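Local coordinates for protein Lon211 (PDB 6VBK) that forms the N-terminal, probably substrate-recognising domain of the ATP-dependent Lon protease of Mycobacterium tuberculosis, at residues Arg105-Thr110 against Thr124-Pro129. Residues are numbered along the deposited sequence; the frame is centred on the assembly and turned at random.
Sequences RVRIGT and TVLEAP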
loop_
_atom_site.group_PDB
_atom_site.type_symbol
_atom_site.label_atom_id
_atom_site.label_comp_id
_atom_site.label_asym_id
_atom_site.label_seq_id
_atom_site.Cartn_x
_atom_site.Cartn_y
_atom_site.Cartn_z
ATOM N N ARG B 105 13.114 -0.995 7.172
ATOM C CA ARG B 105 12.297 -2.053 7.748
ATOM C C ARG B 105 11.045 -2.272 6.913
ATOM O O ARG B 105 10.428 -1.322 6.424
ATOM C CB ARG B 105 11.919 -1.717 9.190
ATOM C CG ARG B 105 13.084 -1.789 10.153
ATOM C CD ARG B 105 12.684 -1.375 11.555
ATOM N NE ARG B 105 13.675 -1.800 12.538
ATOM C CZ ARG B 105 14.794 -1.137 12.806
ATOM N NH1 ARG B 105 15.072 -0.010 12.164
ATOM N NH2 ARG B 105 15.639 -1.604 13.716
ATOM N N VAL B 106 10.677 -3.539 6.744
ATOM C CA VAL B 106 9.524 -3.927 5.942
ATOM C C VAL B 106 8.650 -4.846 6.785
ATOM O O VAL B 106 9.120 -5.888 7.260
ATOM C CB VAL B 106 9.936 -4.621 4.633
ATOM C CG1 VAL B 106 8.709 -4.981 3.817
ATOM C CG2 VAL B 106 10.870 -3.730 3.827
ATOM N N ARG B 107 7.389 -4.461 6.976
ATOM C CA ARG B 107 6.445 -5.284 7.721
ATOM C C ARG B 107 5.937 -6.407 6.825
ATOM O O ARG B 107 5.264 -6.151 5.820
ATOM C CB ARG B 107 5.284 -4.437 8.239
ATOM C CG ARG B 107 4.189 -5.243 8.918
ATOM C CD ARG B 107 3.459 -4.420 9.968
ATOM N NE ARG B 107 4.348 -4.037 11.062
ATOM C CZ ARG B 107 4.612 -4.805 12.114
ATOM N NH1 ARG B 107 4.053 -6.004 12.218
ATOM N NH2 ARG B 107 5.434 -4.378 13.061
ATOM N N ILE B 108 6.255 -7.648 7.191
ATOM C CA ILE B 108 5.921 -8.794 6.354
ATOM C C ILE B 108 4.428 -9.071 6.449
ATOM O O ILE B 108 3.885 -9.260 7.544
ATOM C CB ILE B 108 6.742 -10.024 6.759
ATOM C CG1 ILE B 108 8.225 -9.780 6.481
ATOM C CG2 ILE B 108 6.248 -11.261 6.024
ATOM C CD1 ILE B 108 9.106 -10.952 6.814
ATOM N N GLY B 109 3.758 -9.099 5.300
ATOM C CA GLY B 109 2.333 -9.350 5.262
ATOM C C GLY B 109 1.954 -10.613 4.516
ATOM O O GLY B 109 2.493 -11.691 4.787
ATOM N N THR B 110 1.029 -10.488 3.569
ATOM C CA THR B 110 0.523 -11.643 2.843
ATOM C C THR B 110 1.588 -12.230 1.922
ATOM O O THR B 110 2.423 -11.516 1.360
ATOM C CB THR B 110 -0.709 -11.260 2.022
ATOM O OG1 THR B 110 -0.403 -10.125 1.201
ATOM C CG2 THR B 110 -1.877 -10.920 2.934
ATOM N N THR B 124 5.452 -3.924 3.602
ATOM C CA THR B 124 5.226 -2.486 3.656
ATOM C C THR B 124 6.442 -1.812 4.272
ATOM O O THR B 124 6.850 -2.163 5.383
ATOM C CB THR B 124 3.971 -2.156 4.467
ATOM O OG1 THR B 124 2.830 -2.749 3.838
ATOM C CG2 THR B 124 3.774 -0.651 4.556
ATOM N N VAL B 125 7.017 -0.847 3.551
ATOM C CA VAL B 125 8.117 -0.068 4.103
ATOM C C VAL B 125 7.617 0.712 5.308
ATOM O O VAL B 125 6.594 1.404 5.242
ATOM C CB VAL B 125 8.707 0.868 3.039
ATOM C CG1 VAL B 125 9.895 1.632 3.606
ATOM C CG2 VAL B 125 9.114 0.081 1.810
ATOM N N LEU B 126 8.334 0.596 6.420
ATOM C CA LEU B 126 7.941 1.243 7.663
ATOM C C LEU B 126 8.635 2.594 7.776
ATOM O O LEU B 126 9.841 2.703 7.535
ATOM C CB LEU B 126 8.278 0.349 8.855
ATOM C CG LEU B 126 7.589 -1.014 8.738
ATOM C CD1 LEU B 126 8.077 -1.996 9.788
ATOM C CD2 LEU B 126 6.077 -0.848 8.812
ATOM N N GLU B 127 7.861 3.620 8.132
ATOM C CA GLU B 127 8.360 4.989 8.126
ATOM C C GLU B 127 9.547 5.155 9.065
ATOM O O GLU B 127 9.675 4.466 10.081
ATOM C CB GLU B 127 7.257 5.967 8.537
ATOM C CG GLU B 127 6.293 6.352 7.430
ATOM C CD GLU B 127 5.531 7.623 7.753
ATOM O OE1 GLU B 127 5.891 8.689 7.210
ATOM O OE2 GLU B 127 4.583 7.560 8.564
ATOM N N ALA B 128 10.420 6.089 8.708
ATOM C CA ALA B 128 11.481 6.554 9.585
ATOM C C ALA B 128 11.182 8.003 9.945
ATOM O O ALA B 128 11.777 8.923 9.368
ATOM C CB ALA B 128 12.850 6.421 8.916
ATOM N N PRO B 129 10.255 8.247 10.875
ATOM C CA PRO B 129 9.865 9.623 11.169
ATOM C C PRO B 129 11.027 10.398 11.761
ATOM O O PRO B 129 11.948 9.807 12.354
ATOM C CB PRO B 129 8.721 9.458 12.186
ATOM C CG PRO B 129 8.975 8.136 12.821
ATOM C CD PRO B 129 9.569 7.276 11.745
HETATM O O HOH W 1 12.436 2.210 7.521
HETATM O O HOH W 2 2.641 -5.313 5.152
#
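An antiparallel beta hairpin of the Lon N domain, built from strands 96-112 and 120-125, shows how a strand pair keeps its register while one partner departs toward the helical part of the chain. R107 and T124 form a hydrogen-bonded pair, with R107 N to T124 O at 2.8 Å and T124 N returning a longer bond, 3.1 Å, to R107 O. One step on, V106 faces V125 as a non-hydrogen-bonded pair, where the CA of V106 makes a CA-H...O contact with T124 O. Beyond this pair L126 N donates a nearly straight bond of 2.8 Å to R105 O (166° at the hydrogen).

L126 also packs on both arginines. Its CG stands anti to its own carbonyl carbon (chi1 -58°), and the two methyls part across them: CD1 lies 3.9 Å from R105 CB, while CD2 meets R107 CB at 3.7 Å and sits at the edge of that guanidinium, near its plane. V79 of strand 79-88 packs against all three side chains. The R105 chain runs extended from CG to NE and away from the hairpin, carrying its guanidinium to a salt bridge with D173 and hydrogen bonds to the carbonyl oxygens of V189 and L190; this ties the sheet to the helical region.

Two waters bridge the segments. One, beside the R107-T124 pair, donates to R107 O and hydrogen-bonds T124 OG1; the other, where the strands part, accepts from R105 N and donates to L126 O at 2.6 Å.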